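Local coordinates for uncharacterized protein YLR301W (Saccharomyces cerevisiae, PDB 3RBY) that is of unknown, non-essential function but interacts with the protein kinase HRR25 and may also interact with SEC72, at residues L9-G14 / V124-M129; G31-L36 / N59-A64; Y85-N90 / N185-E190; L159-E164 / L236-I241. All blocks are in the same frame, centred on the assembly; numbering follows the deposited sequence.

Interaction 1: L9-G14 / V124-M129; sequences LLFQVG and VSFREM. Unlike the reference sequence in segment 124-129: M129 (reference Leu).
R127 O takes one hydrogen bond from the facing strand, from Q12 N at 2.8 Å, and a looser C-H contact from F11 CA at 3.6 Å. R127 N answers to Q12 O at 2.9 Å. Further along, L9 N reaches M129 O almost straight, at 172°, and M129 N returns to L10 O. This is the antiparallel ladder joining strands 4-12 and 124-132 of the larger sheet. On one face the F11 ring, its CG anti to the backbone N (chi1 -171°), lies alongside E128, with CD1 3.4 Å from E128 CG, and its CE1 meets F126 CB at 3.9 Å. On the other face L10 CG rests 3.9 Å from M129 CB, and L10 of the second subunit packs on M129. R127 NH2 forms a salt bridge with E109, while its NE is buried without a partner. E128 gives its carbon shaft to F11 and its charge to R37, which would probably keep this buried carboxylate ionised, although the nearby carboxylate of E110 may oppose this.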
loop_
_atom_site.group_PDB
_atom_site.type_symbol
_atom_site.label_atom_id
_atom_site.label_comp_id
_atom_site.label_asym_id
_atom_site.label_seq_id
_atom_site.Cartn_x
_atom_site.Cartn_y
_atom_site.Cartn_z
ATOM N N LEU A 9 -3.638 -0.268 -5.463
ATOM C CA LEU A 9 -2.656 -1.305 -5.120
ATOM C C LEU A 9 -2.746 -2.509 -6.045
ATOM O O LEU A 9 -1.744 -3.185 -6.284
ATOM C CB LEU A 9 -2.862 -1.791 -3.684
ATOM C CG LEU A 9 -2.666 -0.739 -2.597
ATOM C CD1 LEU A 9 -3.101 -1.284 -1.224
ATOM C CD2 LEU A 9 -1.213 -0.260 -2.586
ATOM N N LEU A 10 -3.952 -2.800 -6.529
ATOM C CA LEU A 10 -4.132 -3.860 -7.512
ATOM C C LEU A 10 -5.459 -3.745 -8.226
ATOM O O LEU A 10 -6.421 -3.192 -7.682
ATOM C CB LEU A 10 -3.985 -5.257 -6.886
ATOM C CG LEU A 10 -5.152 -5.862 -6.111
ATOM C CD1 LEU A 10 -6.206 -6.457 -7.057
ATOM C CD2 LEU A 10 -4.635 -6.936 -5.170
ATOM N N PHE A 11 -5.480 -4.278 -9.445
ATOM C CA PHE A 11 -6.667 -4.426 -10.279
ATOM C C PHE A 11 -6.791 -5.923 -10.590
ATOM O O PHE A 11 -5.789 -6.579 -10.900
ATOM C CB PHE A 11 -6.462 -3.653 -11.589
ATOM C CG PHE A 11 -7.699 -3.541 -12.440
ATOM C CD1 PHE A 11 -8.961 -3.712 -11.888
ATOM C CD2 PHE A 11 -7.599 -3.270 -13.795
ATOM C CE1 PHE A 11 -10.102 -3.616 -12.674
ATOM C CE2 PHE A 11 -8.742 -3.168 -14.589
ATOM C CZ PHE A 11 -9.993 -3.345 -14.023
ATOM N N GLN A 12 -7.995 -6.481 -10.511
ATOM C CA GLN A 12 -8.145 -7.905 -10.801
ATOM C C GLN A 12 -9.458 -8.228 -11.507
ATOM O O GLN A 12 -10.541 -7.996 -10.943
ATOM C CB GLN A 12 -8.034 -8.728 -9.508
ATOM C CG GLN A 12 -8.330 -10.219 -9.688
ATOM C CD GLN A 12 -8.167 -11.026 -8.401
ATOM O OE1 GLN A 12 -8.538 -12.197 -8.342
ATOM N NE2 GLN A 12 -7.614 -10.402 -7.370
ATOM N N VAL A 13 -9.373 -8.756 -12.733
ATOM C CA VAL A 13 -10.578 -9.234 -13.420
ATOM C C VAL A 13 -10.584 -10.750 -13.626
ATOM O O VAL A 13 -11.623 -11.337 -13.934
ATOM C CB VAL A 13 -10.844 -8.529 -14.775
ATOM C CG1 VAL A 13 -10.627 -7.028 -14.655
ATOM C CG2 VAL A 13 -9.979 -9.135 -15.875
ATOM N N GLY A 14 -9.434 -11.387 -13.460
ATOM C CA GLY A 14 -9.403 -12.831 -13.566
ATOM C C GLY A 14 -9.097 -13.485 -12.237
ATOM O O GLY A 14 -9.373 -12.918 -11.180
ATOM N N VAL A 124 -18.475 -8.988 -16.478
ATOM C CA VAL A 124 -17.170 -9.226 -15.880
ATOM C C VAL A 124 -17.094 -8.540 -14.511
ATOM O O VAL A 124 -17.190 -7.313 -14.404
ATOM C CB VAL A 124 -16.040 -8.685 -16.780
ATOM C CG1 VAL A 124 -14.665 -9.064 -16.213
ATOM C CG2 VAL A 124 -16.207 -9.196 -18.216
ATOM N N SER A 125 -16.928 -9.341 -13.467
ATOM C CA SER A 125 -16.740 -8.817 -12.129
ATOM C C SER A 125 -15.276 -8.398 -11.954
ATOM O O SER A 125 -14.356 -9.038 -12.490
ATOM C CB SER A 125 -17.112 -9.875 -11.093
ATOM O OG SER A 125 -16.064 -10.827 -10.949
ATOM N N PHE A 126 -15.062 -7.310 -11.221
ATOM C CA PHE A 126 -13.711 -6.812 -10.971
ATOM C C PHE A 126 -13.497 -6.498 -9.499
ATOM O O PHE A 126 -14.459 -6.352 -8.721
ATOM C CB PHE A 126 -13.414 -5.554 -11.804
ATOM C CG PHE A 126 -14.208 -4.342 -11.386
ATOM C CD1 PHE A 126 -15.447 -4.064 -11.964
ATOM C CD2 PHE A 126 -13.714 -3.472 -10.420
ATOM C CE1 PHE A 126 -16.184 -2.940 -11.576
ATOM C CE2 PHE A 126 -14.439 -2.348 -10.028
ATOM C CZ PHE A 126 -15.675 -2.081 -10.607
ATOM N N ARG A 127 -12.225 -6.398 -9.125
ATOM C CA ARG A 127 -11.862 -5.942 -7.794
ATOM C C ARG A 127 -10.648 -5.032 -7.843
ATOM O O ARG A 127 -9.703 -5.264 -8.589
ATOM C CB ARG A 127 -11.613 -7.099 -6.823
ATOM C CG ARG A 127 -10.780 -6.673 -5.616
ATOM C CD ARG A 127 -10.813 -7.698 -4.500
ATOM N NE ARG A 127 -10.844 -9.058 -5.019
ATOM C CZ ARG A 127 -11.699 -9.980 -4.600
ATOM N NH1 ARG A 127 -11.675 -11.199 -5.124
ATOM N NH2 ARG A 127 -12.573 -9.680 -3.646
ATOM N N GLU A 128 -10.691 -3.987 -7.031
ATOM C CA GLU A 128 -9.581 -3.067 -6.926
ATOM C C GLU A 128 -9.309 -2.807 -5.472
ATOM O O GLU A 128 -10.236 -2.583 -4.697
ATOM C CB GLU A 128 -9.898 -1.765 -7.653
ATOM C CG GLU A 128 -9.697 -1.900 -9.135
ATOM C CD GLU A 128 -10.342 -0.791 -9.918
ATOM O OE1 GLU A 128 -11.555 -0.907 -10.184
ATOM O OE2 GLU A 128 -9.648 0.187 -10.273
ATOM N N MET A 129 -8.035 -2.849 -5.102
ATOM C CA MET A 129 -7.637 -2.554 -3.739
ATOM C C MET A 129 -7.037 -1.158 -3.670
ATOM O O MET A 129 -6.195 -0.789 -4.504
ATOM C CB MET A 129 -6.649 -3.602 -3.248
ATOM C CG MET A 129 -6.983 -4.172 -1.876
ATOM S SD MET A 129 -8.632 -4.879 -1.824
ATOM C CE MET A 129 -8.576 -5.769 -3.346
#

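Interaction 2: G31-L36 / N59-A64; sequences GHYISL and NETVKA
G31, H32 and Y33, leading into strand 33-38, meet the 3-10 turn N59-T61 and the head of strand 62-66. Both strands belong to the same ten-strand antiparallel sheet, 62-66 at one edge and 33-38 third from the other, so the contact brings distant parts of it together, as expected of a sheet curling into a beta-barrel. Two hydrogen bonds carry the polar side. N59 N donates to H32 ND1 at 2.9 Å, arriving at the ring edge but tilted 18° out of its plane. Y33 OH donates to T61 OG1, also at 2.9 Å, and that hydroxyl is bonded in turn to T58 O, so it has two partners. The tyrosine reaches this far because its CG sits between the backbone N and carbonyl carbon (chi1 66°). Apolar contact follows the same side chain, with Y33 CE2 3.5 Å from V62 CG1 and F76 meeting the ring edge-to-face. A leucine at Y33 would probably leave T61 OG1 without its donor and F76 without its ring partner. Space is tight at G31, where a beta carbon would come to 3.1 Å from N59 CB. H32 and N59 lie side by side, ring and amide turned 48° apart: H32 CE1 lies 3.5 Å from N59 CG, and N59 ND2 bonds to D30 O.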
loop_
_atom_site.group_PDB
_atom_site.type_symbol
_atom_site.label_atom_id
_atom_site.label_comp_id
_atom_site.label_asym_id
_atom_site.label_seq_id
_atom_site.Cartn_x
_atom_site.Cartn_y
_atom_site.Cartn_z
ATOM N N GLY A 31 -16.990 16.300 -2.967
ATOM C CA GLY A 31 -17.339 15.050 -3.640
ATOM C C GLY A 31 -16.973 14.932 -5.120
ATOM O O GLY A 31 -17.285 13.917 -5.755
ATOM N N HIS A 32 -16.329 15.958 -5.681
ATOM C CA HIS A 32 -15.846 15.898 -7.064
ATOM C C HIS A 32 -14.662 14.907 -7.132
ATOM O O HIS A 32 -13.877 14.797 -6.173
ATOM C CB HIS A 32 -15.427 17.290 -7.542
ATOM C CG HIS A 32 -16.418 18.359 -7.212
ATOM N ND1 HIS A 32 -17.738 18.300 -7.617
ATOM C CD2 HIS A 32 -16.302 19.498 -6.483
ATOM C CE1 HIS A 32 -18.382 19.359 -7.168
ATOM N NE2 HIS A 32 -17.534 20.105 -6.477
ATOM N N TYR A 33 -14.540 14.181 -8.244
ATOM C CA TYR A 33 -13.551 13.105 -8.334
ATOM C C TYR A 33 -12.855 13.022 -9.701
ATOM O O TYR A 33 -13.474 13.289 -10.743
ATOM C CB TYR A 33 -14.216 11.759 -8.009
ATOM C CG TYR A 33 -15.254 11.355 -9.031
ATOM C CD1 TYR A 33 -14.898 10.615 -10.150
ATOM C CD2 TYR A 33 -16.595 11.724 -8.886
ATOM C CE1 TYR A 33 -15.837 10.241 -11.098
ATOM C CE2 TYR A 33 -17.550 11.353 -9.836
ATOM C CZ TYR A 33 -17.159 10.615 -10.939
ATOM O OH TYR A 33 -18.088 10.241 -11.887
ATOM N N ILE A 34 -11.572 12.651 -9.680
ATOM C CA ILE A 34 -10.808 12.315 -10.887
ATOM C C ILE A 34 -9.909 11.110 -10.592
ATOM O O ILE A 34 -9.440 10.937 -9.461
ATOM C CB ILE A 34 -9.940 13.496 -11.353
ATOM C CG1 ILE A 34 -9.208 13.165 -12.656
ATOM C CG2 ILE A 34 -8.946 13.871 -10.282
ATOM C CD1 ILE A 34 -8.723 14.402 -13.383
ATOM N N SER A 35 -9.683 10.272 -11.596
ATOM C CA SER A 35 -8.801 9.127 -11.439
ATOM C C SER A 35 -7.907 8.989 -12.674
ATOM O O SER A 35 -8.402 8.689 -13.764
ATOM C CB SER A 35 -9.613 7.844 -11.202
ATOM O OG SER A 35 -8.776 6.749 -10.858
ATOM N N LEU A 36 -6.601 9.238 -12.511
ATOM C CA LEU A 36 -5.636 9.120 -13.612
ATOM C C LEU A 36 -4.868 7.816 -13.446
ATOM O O LEU A 36 -4.407 7.503 -12.338
ATOM C CB LEU A 36 -4.678 10.313 -13.646
ATOM C CG LEU A 36 -5.387 11.659 -13.808
ATOM C CD1 LEU A 36 -4.390 12.825 -13.890
ATOM C CD2 LEU A 36 -6.301 11.625 -15.038
ATOM N N ASN A 59 -19.581 16.172 -8.346
ATOM C CA ASN A 59 -20.221 15.342 -7.336
ATOM C C ASN A 59 -21.544 14.683 -7.754
ATOM O O ASN A 59 -21.827 13.546 -7.348
ATOM C CB ASN A 59 -20.356 16.061 -5.973
ATOM C CG ASN A 59 -21.070 17.426 -6.071
ATOM O OD1 ASN A 59 -21.623 17.799 -7.118
ATOM N ND2 ASN A 59 -21.056 18.169 -4.963
ATOM N N GLU A 60 -22.351 15.363 -8.566
ATOM C CA GLU A 60 -23.671 14.807 -8.905
ATOM C C GLU A 60 -23.593 13.589 -9.827
ATOM O O GLU A 60 -24.606 12.932 -10.055
ATOM C CB GLU A 60 -24.600 15.863 -9.515
ATOM C CG GLU A 60 -24.388 16.107 -11.010
ATOM C CD GLU A 60 -23.139 16.929 -11.286
ATOM O OE1 GLU A 60 -22.557 17.498 -10.321
ATOM O OE2 GLU A 60 -22.749 17.011 -12.471
ATOM N N THR A 61 -22.410 13.281 -10.359
ATOM C CA THR A 61 -22.297 12.142 -11.283
ATOM C C THR A 61 -22.056 10.803 -10.585
ATOM O O THR A 61 -21.882 9.773 -11.246
ATOM C CB THR A 61 -21.205 12.358 -12.348
ATOM O OG1 THR A 61 -19.917 12.430 -11.713
ATOM C CG2 THR A 61 -21.482 13.641 -13.120
ATOM N N VAL A 62 -22.039 10.816 -9.257
ATOM C CA VAL A 62 -21.892 9.572 -8.514
ATOM C C VAL A 62 -22.820 9.600 -7.309
ATOM O O VAL A 62 -22.871 10.593 -6.581
ATOM C CB VAL A 62 -20.412 9.301 -8.097
ATOM C CG1 VAL A 62 -19.816 10.500 -7.346
ATOM C CG2 VAL A 62 -20.307 8.040 -7.259
ATOM N N LYS A 63 -23.574 8.522 -7.119
ATOM C CA LYS A 63 -24.445 8.429 -5.960
ATOM C C LYS A 63 -23.762 7.564 -4.934
ATOM O O LYS A 63 -23.658 6.348 -5.091
ATOM C CB LYS A 63 -25.817 7.834 -6.305
ATOM C CG LYS A 63 -26.410 8.308 -7.625
ATOM C CD LYS A 63 -27.474 7.294 -8.119
ATOM C CE LYS A 63 -27.696 7.337 -9.640
ATOM N NZ LYS A 63 -26.768 6.439 -10.393
ATOM N N ALA A 64 -23.275 8.229 -3.876
ATOM C CA ALA A 64 -22.656 7.549 -2.741
ATOM C C ALA A 64 -23.679 7.234 -1.677
ATOM O O ALA A 64 -24.410 8.146 -1.271
ATOM C CB ALA A 64 -21.517 8.444 -2.226
#

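Interaction 3: Y85-N90 / N185-E190; sequences YLNVPN and NNNTIE
A Schellman motif finishes helix 82-86, with N87 at positive phi as its C-prime residue, and sets Y85, L86 and N87 against the loop N186-I189. The Y85 ring carries much of the contact. With CG anti to the backbone N (chi1 -170°), it extends over the loop, and T188 O comes up to the ring edge in plane, 3.4 Å from Y85 CE1. The hydroxyl is hydrogen-bonded to Q183 O, which fixes the end of the side chain. N186 O also lies over one ring face, but too close in the model for its position to be trusted. The backbone joins in through Y85 O, which receives a C-H contact from N187 CA at 3.3 Å. L86 spreads its two methyls over the other end of the loop: CD2 sits 3.4 Å from I189 N, and CD1 meets I189 CD1 at 3.8 Å. F49 touches both of these residues, and L192 touches both Y85 and L86, adding apolar contact from strand 192-199. N87 OD1 reaches N187 CB at 3.3 Å, the two amides turned 67° apart. On the loop side T188 OG1 accepts from E190 N in a probable ST turn, though that nitrogen is less surely placed. What results is a helix C-cap of Schellman type, seated on the hairpin connection between strands 176-183 and 192-199.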
loop_
_atom_site.group_PDB
_atom_site.type_symbol
_atom_site.label_atom_id
_atom_site.label_comp_id
_atom_site.label_asym_id
_atom_site.label_seq_id
_atom_site.Cartn_x
_atom_site.Cartn_y
_atom_site.Cartn_z
ATOM N N TYR A 85 -14.911 8.618 -24.774
ATOM C CA TYR A 85 -14.315 9.706 -25.537
ATOM C C TYR A 85 -13.643 9.175 -26.791
ATOM O O TYR A 85 -13.832 9.717 -27.870
ATOM C CB TYR A 85 -13.272 10.454 -24.707
ATOM C CG TYR A 85 -12.795 11.727 -25.362
ATOM C CD1 TYR A 85 -11.728 11.718 -26.247
ATOM C CD2 TYR A 85 -13.421 12.941 -25.098
ATOM C CE1 TYR A 85 -11.289 12.887 -26.851
ATOM C CE2 TYR A 85 -12.989 14.118 -25.688
ATOM C CZ TYR A 85 -11.925 14.086 -26.568
ATOM O OH TYR A 85 -11.495 15.257 -27.152
ATOM N N LEU A 86 -12.848 8.120 -26.624
ATOM C CA LEU A 86 -12.043 7.563 -27.702
ATOM C C LEU A 86 -12.738 6.414 -28.434
ATOM O O LEU A 86 -12.145 5.803 -29.334
ATOM C CB LEU A 86 -10.695 7.076 -27.163
ATOM C CG LEU A 86 -9.746 8.161 -26.652
ATOM C CD1 LEU A 86 -8.485 7.549 -26.042
ATOM C CD2 LEU A 86 -9.392 9.141 -27.766
ATOM N N ASN A 87 -13.980 6.116 -28.053
ATOM C CA ASN A 87 -14.752 5.067 -28.723
ATOM C C ASN A 87 -14.109 3.680 -28.622
ATOM O O ASN A 87 -14.195 2.882 -29.553
ATOM C CB ASN A 87 -14.967 5.414 -30.201
ATOM C CG ASN A 87 -15.731 6.710 -30.395
ATOM O OD1 ASN A 87 -15.148 7.758 -30.702
ATOM N ND2 ASN A 87 -17.046 6.646 -30.220
ATOM N N VAL A 88 -13.469 3.404 -27.491
ATOM C CA VAL A 88 -12.779 2.136 -27.281
ATOM C C VAL A 88 -13.748 0.970 -27.262
ATOM O O VAL A 88 -14.548 0.834 -26.328
ATOM C CB VAL A 88 -12.027 2.131 -25.959
ATOM C CG1 VAL A 88 -11.341 0.788 -25.767
ATOM C CG2 VAL A 88 -11.045 3.298 -25.909
ATOM N N PRO A 89 -13.662 0.111 -28.286
ATOM C CA PRO A 89 -14.617 -0.985 -28.502
ATOM C C PRO A 89 -14.529 -2.024 -27.398
ATOM O O PRO A 89 -13.502 -2.114 -26.717
ATOM C CB PRO A 89 -14.151 -1.600 -29.829
ATOM C CG PRO A 89 -13.285 -0.528 -30.483
ATOM C CD PRO A 89 -12.610 0.140 -29.318
ATOM N N ASN A 90 -15.590 -2.805 -27.233
ATOM C CA ASN A 90 -15.597 -3.851 -26.219
ATOM C C ASN A 90 -15.270 -3.284 -24.843
ATOM O O ASN A 90 -14.366 -3.754 -24.142
ATOM C CB ASN A 90 -14.631 -4.978 -26.611
ATOM C CG ASN A 90 -15.056 -5.677 -27.888
ATOM O OD1 ASN A 90 -16.027 -6.435 -27.892
ATOM N ND2 ASN A 90 -14.347 -5.410 -28.981
ATOM N N ASN A 185 -15.706 18.716 -29.131
ATOM C CA ASN A 185 -15.897 18.133 -30.453
ATOM C C ASN A 185 -14.660 17.391 -30.945
ATOM O O ASN A 185 -13.974 17.848 -31.859
ATOM C CB ASN A 185 -16.295 19.215 -31.460
ATOM C CG ASN A 185 -16.795 18.638 -32.769
ATOM O OD1 ASN A 185 -17.760 19.133 -33.352
ATOM N ND2 ASN A 185 -16.140 17.582 -33.239
ATOM N N ASN A 186 -14.382 16.244 -30.335
ATOM C CA ASN A 186 -13.230 15.438 -30.717
ATOM C C ASN A 186 -13.251 14.051 -30.084
ATOM O O ASN A 186 -13.527 13.903 -28.894
ATOM C CB ASN A 186 -11.928 16.158 -30.360
ATOM C CG ASN A 186 -10.716 15.536 -31.026
ATOM O OD1 ASN A 186 -9.744 16.223 -31.340
ATOM N ND2 ASN A 186 -10.769 14.228 -31.247
ATOM N N ASN A 187 -12.957 13.037 -30.891
ATOM C CA ASN A 187 -12.928 11.660 -30.415
ATOM C C ASN A 187 -11.539 11.051 -30.556
ATOM O O ASN A 187 -11.380 9.830 -30.552
ATOM C CB ASN A 187 -13.957 10.809 -31.163
ATOM C CG ASN A 187 -14.100 11.213 -32.618
ATOM O OD1 ASN A 187 -15.091 10.885 -33.271
ATOM N ND2 ASN A 187 -13.108 11.929 -33.135
ATOM N N THR A 188 -10.534 11.912 -30.681
ATOM C CA THR A 188 -9.156 11.468 -30.825
ATOM C C THR A 188 -8.274 11.846 -29.629
ATOM O O THR A 188 -8.535 12.818 -28.902
ATOM C CB THR A 188 -8.488 12.018 -32.120
ATOM O OG1 THR A 188 -7.761 13.220 -31.826
ATOM C CG2 THR A 188 -9.528 12.280 -33.219
ATOM N N ILE A 189 -7.219 11.059 -29.459
ATOM C CA ILE A 189 -6.194 11.258 -28.447
ATOM C C ILE A 189 -5.651 12.677 -28.478
ATOM O O ILE A 189 -5.037 13.163 -27.515
ATOM C CB ILE A 189 -5.046 10.267 -28.714
ATOM C CG1 ILE A 189 -5.074 9.131 -27.696
ATOM C CG2 ILE A 189 -3.680 10.972 -28.792
ATOM C CD1 ILE A 189 -5.485 7.792 -28.295
ATOM N N GLU A 190 -5.872 13.336 -29.606
ATOM C CA GLU A 190 -5.377 14.686 -29.808
ATOM C C GLU A 190 -6.196 15.670 -28.966
ATOM O O GLU A 190 -5.747 16.775 -28.636
ATOM C CB GLU A 190 -5.450 15.035 -31.302
ATOM C CG GLU A 190 -4.257 15.815 -31.802
ATOM C CD GLU A 190 -2.959 15.200 -31.330
ATOM O OE1 GLU A 190 -2.661 14.064 -31.766
ATOM O OE2 GLU A 190 -2.251 15.838 -30.506
#

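Interaction 4: L159-E164 / L236-I241; sequences LKVTDE and LNWEVI
W238 holds its CG anti to the carbonyl carbon (chi1 -61°), and chi2 at 68° turns the indole so that one face lies against V161, whose CG2 sits over the six-membered ring in a CH-pi contact, although the modelled spacing is too short to be trusted. The two residues are a non-hydrogen-bonded pair in the antiparallel ladder of strands 156-161 and 236-244, within the seven-strand sheet. Beside them L159 and V240 pair in the same way, L159 CG to V240 CG2 at 3.9 Å, and L159 CB comes within 4.1 Å of W238 CE3. These four side chains share the buried face, where L181 and P219 also close on the indole and W238 NE1 bonds to K217 O. A valine at W238 would probably leave K217 O without its donor and open a gap beside V161 and L159. The ladder itself is short and firm: K160 N reaches E239 O at 2.8 Å, and E239 N returns to K160 O at 171°. K160 and E239 lie on the opposite face, where K160 CB packs on I241 CG2 and T162 CG2 rests 3.5 Å from E239 CB. Beyond the strand end, T162 N donates to N237 O at 3.0 Å, and T162 OG1 adds a weak bond. D163 OD1 is bonded to A165 N, while a water donates to D163 OD2 at 2.7 Å and accepts from N237 N at 3.0 Å.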
loop_
_atom_site.group_PDB
_atom_site.type_symbol
_atom_site.label_atom_id
_atom_site.label_comp_id
_atom_site.label_asym_id
_atom_site.label_seq_id
_atom_site.Cartn_x
_atom_site.Cartn_y
_atom_site.Cartn_z
ATOM N N LEU A 159 -11.348 23.295 -9.648
ATOM C CA LEU A 159 -11.669 24.236 -10.722
ATOM C C LEU A 159 -12.322 23.483 -11.868
ATOM O O LEU A 159 -11.966 22.335 -12.173
ATOM C CB LEU A 159 -10.448 25.005 -11.220
ATOM C CG LEU A 159 -9.874 26.061 -10.268
ATOM C CD1 LEU A 159 -9.098 25.397 -9.144
ATOM C CD2 LEU A 159 -8.968 27.002 -11.027
ATOM N N LYS A 160 -13.304 24.132 -12.480
ATOM C CA LYS A 160 -14.049 23.542 -13.574
ATOM C C LYS A 160 -14.039 24.483 -14.774
ATOM O O LYS A 160 -14.229 25.699 -14.642
ATOM C CB LYS A 160 -15.485 23.284 -13.127
ATOM C CG LYS A 160 -16.300 22.361 -14.024
ATOM C CD LYS A 160 -17.645 22.062 -13.326
ATOM C CE LYS A 160 -18.563 21.164 -14.166
ATOM N NZ LYS A 160 -19.061 21.852 -15.390
ATOM N N VAL A 161 -13.829 23.912 -15.951
ATOM C CA VAL A 161 -13.731 24.706 -17.169
ATOM C C VAL A 161 -15.079 25.305 -17.515
ATOM O O VAL A 161 -16.100 24.596 -17.546
ATOM C CB VAL A 161 -13.204 23.867 -18.362
ATOM C CG1 VAL A 161 -13.968 24.171 -19.636
ATOM C CG2 VAL A 161 -11.738 24.135 -18.563
ATOM N N THR A 162 -15.075 26.603 -17.815
ATOM C CA THR A 162 -16.281 27.327 -18.213
ATOM C C THR A 162 -16.165 27.854 -19.646
ATOM O O THR A 162 -16.218 29.060 -19.886
ATOM C CB THR A 162 -16.572 28.504 -17.263
ATOM O OG1 THR A 162 -15.507 29.460 -17.343
ATOM C CG2 THR A 162 -16.699 28.012 -15.829
ATOM N N ASP A 163 -16.007 26.930 -20.588
ATOM C CA ASP A 163 -15.878 27.230 -22.007
ATOM C C ASP A 163 -16.750 26.204 -22.727
ATOM O O ASP A 163 -16.861 25.059 -22.281
ATOM C CB ASP A 163 -14.413 27.100 -22.431
ATOM C CG ASP A 163 -14.173 27.542 -23.861
ATOM O OD1 ASP A 163 -14.656 26.851 -24.791
ATOM O OD2 ASP A 163 -13.488 28.578 -24.051
ATOM N N GLU A 164 -17.403 26.603 -23.810
ATOM C CA GLU A 164 -18.341 25.704 -24.470
ATOM C C GLU A 164 -17.615 24.640 -25.278
ATOM O O GLU A 164 -18.148 23.558 -25.516
ATOM C CB GLU A 164 -19.311 26.490 -25.361
ATOM C CG GLU A 164 -18.675 27.656 -26.123
ATOM C CD GLU A 164 -19.489 28.094 -27.347
ATOM O OE1 GLU A 164 -18.876 28.627 -28.299
ATOM O OE2 GLU A 164 -20.731 27.911 -27.365
ATOM N N LEU A 236 -8.238 30.291 -21.676
ATOM C CA LEU A 236 -9.232 29.347 -21.146
ATOM C C LEU A 236 -9.678 29.729 -19.723
ATOM O O LEU A 236 -8.853 29.883 -18.808
ATOM C CB LEU A 236 -8.694 27.921 -21.159
ATOM C CG LEU A 236 -9.530 26.861 -21.891
ATOM C CD1 LEU A 236 -9.784 25.674 -20.999
ATOM C CD2 LEU A 236 -10.847 27.404 -22.414
ATOM N N ASN A 237 -10.989 29.893 -19.550
ATOM C CA ASN A 237 -11.555 30.252 -18.252
ATOM C C ASN A 237 -11.940 29.030 -17.432
ATOM O O ASN A 237 -12.509 28.064 -17.945
ATOM C CB ASN A 237 -12.764 31.161 -18.423
ATOM C CG ASN A 237 -12.396 32.510 -19.002
ATOM O OD1 ASN A 237 -11.217 32.856 -19.087
ATOM N ND2 ASN A 237 -13.401 33.285 -19.396
ATOM N N TRP A 238 -11.595 29.076 -16.156
ATOM C CA TRP A 238 -12.032 28.064 -15.223
ATOM C C TRP A 238 -12.719 28.781 -14.094
ATOM O O TRP A 238 -12.358 29.917 -13.774
ATOM C CB TRP A 238 -10.841 27.308 -14.654
ATOM C CG TRP A 238 -10.051 26.603 -15.691
ATOM C CD1 TRP A 238 -9.283 27.171 -16.677
ATOM C CD2 TRP A 238 -9.940 25.187 -15.854
ATOM N NE1 TRP A 238 -8.709 26.184 -17.450
ATOM C CE2 TRP A 238 -9.090 24.958 -16.963
ATOM C CE3 TRP A 238 -10.476 24.091 -15.174
ATOM C CZ2 TRP A 238 -8.760 23.668 -17.398
ATOM C CZ3 TRP A 238 -10.160 22.812 -15.608
ATOM C CH2 TRP A 238 -9.305 22.610 -16.713
ATOM N N GLU A 239 -13.687 28.102 -13.482
ATOM C CA GLU A 239 -14.350 28.597 -12.285
ATOM C C GLU A 239 -13.924 27.744 -11.089
ATOM O O GLU A 239 -13.905 26.509 -11.169
ATOM C CB GLU A 239 -15.876 28.531 -12.468
ATOM C CG GLU A 239 -16.666 29.285 -11.396
ATOM C CD GLU A 239 -18.154 28.918 -11.382
ATOM O OE1 GLU A 239 -18.836 29.236 -10.370
ATOM O OE2 GLU A 239 -18.635 28.302 -12.373
ATOM N N VAL A 240 -13.560 28.396 -9.991
ATOM C CA VAL A 240 -13.310 27.697 -8.730
ATOM C C VAL A 240 -14.651 27.283 -8.130
ATOM O O VAL A 240 -15.361 28.122 -7.560
ATOM C CB VAL A 240 -12.618 28.611 -7.707
ATOM C CG1 VAL A 240 -12.549 27.905 -6.346
ATOM C CG2 VAL A 240 -11.225 29.027 -8.192
ATOM N N ILE A 241 -15.014 26.009 -8.245
ATOM C CA ILE A 241 -16.331 25.575 -7.744
ATOM C C ILE A 241 -16.270 25.014 -6.323
ATOM O O ILE A 241 -17.297 24.652 -5.724
ATOM C CB ILE A 241 -16.978 24.549 -8.685
ATOM C CG1 ILE A 241 -16.162 23.245 -8.672
ATOM C CG2 ILE A 241 -17.084 25.122 -10.094
ATOM C CD1 ILE A 241 -16.799 22.072 -9.455
HETATM O O HOH W 1 -12.670 30.087 -21.998
#

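Overall arrangement
The chain is built round two antiparallel sheets. Interactions 1 and 2 belong to the ten-strand sheet, their centres about 20 Å apart, and interaction 4 to the seven-strand one. Interactions 1 and 4 are the far poles, about 34 Å between centres on opposite sides of the chain's middle. Interaction 2 touches interaction 4, bringing the regions of the two sheets into contact: H32 NE2 packs 3.6 Å from I241 CD1. Interaction 3 makes a second bridge at the surface, setting the helix that follows edge strand 80-81 on a hairpin loop of the other sheet. With the function unknown, no active site can be assigned, but F11 and Y33 each approach a bound triethylene glycol, probably from the crystallisation liquor, at about 3 and 4 Å from their side chains.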